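Local atomic coordinates of DNA/RNA-binding protein Alba (Thermoplasma volcanium, PDB entry 4Z9E), a protein that probably binds double-stranded DNA tightly without sequence specificity and takes part in compacting the archaeal chromosome. Residues I32-R37 with D46-T51. Residues are numbered along the deposited sequence; the frame is centred on the assembly and turned at random.
Sequences IIIKAR and DVAEIT
Ile-34 of the strand reaches helix residues Val-47 and Ala-48 with a single methyl group, and the contact between 32-37 and 46-51 rests on that one atom. Its CD1 lies 4.0 Å from Ala-48 CB and 4.2 Å from Val-47 CG1, so the end of the isoleucine meets two successive residues of one helical turn. The extended outer arm of Ile-34 (chi2 154°) carries CD1 away from the strand toward the helix. Val-47 offers the branch that stands anti to its backbone N (chi1 163°), and the two side chains meet at a slant. All three residues are buried, and the interaction is wholly apolar. The nearest CA atoms, those of Ile-34 and Ala-48, are 7.8 Å apart, consistent with the small alanine side chain facing the strand.

One turn on, Thr-51 turns its hydroxyl back to the helix: OG1 donates to Val-47 O at 2.8 Å. Thr-51 N bonds to the same oxygen from the opposite face of the carbonyl plane, so two donors grip it and the polar group of a buried threonine is satisfied within the helix.

Away from this apolar patch the segments diverge. Ile-33, Lys-35 and Arg-37, alternating with the inward-facing residues, point to the other face of the strand, where Arg-37 is exposed and Lys-35 forms a salt bridge with Glu-69. On the helix, Asp-46 and Ile-50 are partly exposed, whereas buried Glu-49 hydrogen-bonds Thr-68 of the second subunit.

Strand 31-37 runs between parallel strand 6-8 and antiparallel strand 80-88. Helix 41-55 packs against one face of this sheet, with Ala-44 also touching Ile-34, while Thr-14 and Tyr-17 of helix 14-25 adjoin Val-47, joining both helices to one hydrophobic core of the Alba fold.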
ATOM      1  N   ILE A  32      10.127  -9.682  -9.780  1.00 67.46           N
ATOM      2  CA  ILE A  32       8.688  -9.912  -9.873  1.00 63.01           C
ATOM      3  C   ILE A  32       7.928  -8.641  -9.481  1.00 62.82           C
ATOM      4  O   ILE A  32       8.328  -7.928  -8.549  1.00 54.82           O
ATOM      5  CB  ILE A  32       8.241 -11.121  -9.034  1.00 67.92           C
ATOM      6  CG1 ILE A  32       8.564 -12.417  -9.774  1.00 75.22           C
ATOM      7  CG2 ILE A  32       6.742 -11.110  -8.758  1.00 62.73           C
ATOM      8  CD1 ILE A  32       9.964 -12.925  -9.510  1.00 79.85           C
ATOM      9  N   ILE A  33       6.866  -8.362 -10.243  1.00 57.48           N
ATOM     10  CA  ILE A  33       5.989  -7.234 -10.033  1.00 55.65           C
ATOM     11  C   ILE A  33       4.638  -7.718  -9.531  1.00 56.79           C
ATOM     12  O   ILE A  33       3.947  -8.484 -10.207  1.00 58.07           O
ATOM     13  CB  ILE A  33       5.688  -6.509 -11.362  1.00 64.69           C
ATOM     14  CG1 ILE A  33       6.974  -6.104 -12.114  1.00 68.30           C
ATOM     15  CG2 ILE A  33       4.704  -5.360 -11.135  1.00 67.91           C
ATOM     16  CD1 ILE A  33       7.663  -4.849 -11.616  1.00 68.73           C
ATOM     17  N   ILE A  34       4.232  -7.225  -8.373  1.00 53.78           N
ATOM     18  CA  ILE A  34       2.887  -7.471  -7.895  1.00 53.79           C
ATOM     19  C   ILE A  34       2.083  -6.178  -8.049  1.00 55.11           C
ATOM     20  O   ILE A  34       2.542  -5.104  -7.645  1.00 57.91           O
ATOM     21  CB  ILE A  34       2.912  -7.898  -6.415  1.00 54.68           C
ATOM     22  CG1 ILE A  34       3.776  -9.151  -6.247  1.00 55.21           C
ATOM     23  CG2 ILE A  34       1.499  -8.110  -5.900  1.00 52.71           C
ATOM     24  CD1 ILE A  34       4.370  -9.307  -4.862  1.00 55.67           C
ATOM     25  N   LYS A  35       0.879  -6.291  -8.597  1.00 52.10           N
ATOM     26  CA  LYS A  35       0.052  -5.135  -8.930  1.00 52.07           C
ATOM     27  C   LYS A  35      -1.374  -5.338  -8.445  1.00 49.21           C
ATOM     28  O   LYS A  35      -1.937  -6.399  -8.635  1.00 51.73           O
ATOM     29  CB  LYS A  35       0.069  -4.898 -10.450  1.00 58.39           C
ATOM     30  CG  LYS A  35      -0.703  -3.672 -10.924  1.00 74.64           C
ATOM     31  CD  LYS A  35       0.142  -2.388 -10.941  1.00 84.38           C
ATOM     32  CE  LYS A  35      -0.661  -1.147 -10.520  1.00 75.77           C
ATOM     33  NZ  LYS A  35      -2.017  -1.045 -11.145  1.00 79.77           N
ATOM     34  N   ALA A  36      -1.955  -4.316  -7.813  1.00 48.23           N
ATOM     35  CA  ALA A  36      -3.339  -4.363  -7.367  1.00 43.98           C
ATOM     36  C   ALA A  36      -3.980  -2.970  -7.339  1.00 46.21           C
ATOM     37  O   ALA A  36      -3.277  -1.965  -7.274  1.00 45.59           O
ATOM     38  CB  ALA A  36      -3.419  -4.991  -5.975  1.00 46.44           C
ATOM     39  N   ARG A  37      -5.311  -2.931  -7.319  1.00 44.44           N
ATOM     40  CA  ARG A  37      -6.093  -1.709  -7.338  1.00 47.15           C
ATOM     41  C   ARG A  37      -7.179  -1.764  -6.269  1.00 44.28           C
ATOM     42  O   ARG A  37      -7.734  -2.832  -5.982  1.00 39.46           O
ATOM     43  CB  ARG A  37      -6.825  -1.560  -8.680  1.00 52.92           C
ATOM     44  CG  ARG A  37      -5.980  -1.541  -9.933  1.00 60.89           C
ATOM     45  CD  ARG A  37      -6.810  -0.880 -11.021  1.00 72.15           C
ATOM     46  NE  ARG A  37      -6.778  -1.593 -12.288  1.00 77.75           N
ATOM     47  CZ  ARG A  37      -7.482  -2.695 -12.546  1.00 86.55           C
ATOM     48  NH1 ARG A  37      -8.264  -3.226 -11.613  1.00 83.20           N
ATOM     49  NH2 ARG A  37      -7.398  -3.275 -13.742  1.00 88.48           N
ATOM     50  N   ASP A  46      -0.111  -8.105   1.748  1.00 38.86           N
ATOM     51  CA  ASP A  46      -0.086  -9.469   2.306  1.00 44.54           C
ATOM     52  C   ASP A  46       0.727 -10.469   1.465  1.00 47.10           C
ATOM     53  O   ASP A  46       1.589 -11.190   2.012  1.00 50.33           O
ATOM     54  CB  ASP A  46      -1.505 -10.043   2.506  1.00 47.05           C
ATOM     55  CG  ASP A  46      -2.346  -9.274   3.537  1.00 61.41           C
ATOM     56  OD1 ASP A  46      -1.818  -8.466   4.356  1.00 60.11           O
ATOM     57  OD2 ASP A  46      -3.583  -9.499   3.525  1.00 64.46           O
ATOM     58  N   VAL A  47       0.440 -10.537   0.156  1.00 45.09           N
ATOM     59  CA  VAL A  47       1.122 -11.473  -0.728  1.00 43.24           C
ATOM     60  C   VAL A  47       2.614 -11.292  -0.618  1.00 43.62           C
ATOM     61  O   VAL A  47       3.336 -12.256  -0.430  1.00 50.69           O
ATOM     62  CB  VAL A  47       0.686 -11.333  -2.202  1.00 40.52           C
ATOM     63  CG1 VAL A  47       1.677 -12.010  -3.139  1.00 33.67           C
ATOM     64  CG2 VAL A  47      -0.711 -11.896  -2.388  1.00 38.91           C
ATOM     65  N   ALA A  48       3.073 -10.054  -0.710  1.00 45.36           N
ATOM     66  CA  ALA A  48       4.509  -9.776  -0.628  1.00 49.09           C
ATOM     67  C   ALA A  48       5.081 -10.033   0.746  1.00 50.27           C
ATOM     68  O   ALA A  48       6.245 -10.380   0.866  1.00 54.05           O
ATOM     69  CB  ALA A  48       4.828  -8.339  -1.051  1.00 46.00           C
ATOM     70  N   GLU A  49       4.295  -9.821   1.787  1.00 47.51           N
ATOM     71  CA  GLU A  49       4.836  -9.990   3.127  1.00 52.59           C
ATOM     72  C   GLU A  49       4.916 -11.461   3.528  1.00 53.31           C
ATOM     73  O   GLU A  49       5.878 -11.889   4.155  1.00 52.66           O
ATOM     74  CB  GLU A  49       4.053  -9.169   4.138  1.00 52.12           C
ATOM     75  CG  GLU A  49       4.445  -7.708   4.095  1.00 52.96           C
ATOM     76  CD  GLU A  49       5.732  -7.458   4.863  1.00 57.81           C
ATOM     77  OE1 GLU A  49       5.758  -7.778   6.060  1.00 59.76           O
ATOM     78  OE2 GLU A  49       6.729  -6.961   4.295  1.00 61.96           O
ATOM     79  N   ILE A  50       3.924 -12.237   3.126  1.00 50.20           N
ATOM     80  CA  ILE A  50       3.949 -13.669   3.382  1.00 53.75           C
ATOM     81  C   ILE A  50       5.121 -14.292   2.647  1.00 53.40           C
ATOM     82  O   ILE A  50       5.875 -15.109   3.201  1.00 52.94           O
ATOM     83  CB  ILE A  50       2.643 -14.335   2.913  1.00 49.66           C
ATOM     84  CG1 ILE A  50       1.518 -13.964   3.848  1.00 50.41           C
ATOM     85  CG2 ILE A  50       2.778 -15.840   2.887  1.00 49.44           C
ATOM     86  CD1 ILE A  50       0.158 -14.146   3.223  1.00 47.36           C
ATOM     87  N   THR A  51       5.269 -13.879   1.399  1.00 47.83           N
ATOM     88  CA  THR A  51       6.320 -14.393   0.553  1.00 52.39           C
ATOM     89  C   THR A  51       7.682 -14.238   1.218  1.00 51.96           C
ATOM     90  O   THR A  51       8.456 -15.171   1.274  1.00 58.25           O
ATOM     91  CB  THR A  51       6.330 -13.674  -0.811  1.00 51.21           C
ATOM     92  OG1 THR A  51       5.192 -14.085  -1.565  1.00 54.55           O
ATOM     93  CG2 THR A  51       7.554 -14.028  -1.591  1.00 48.53           C
TER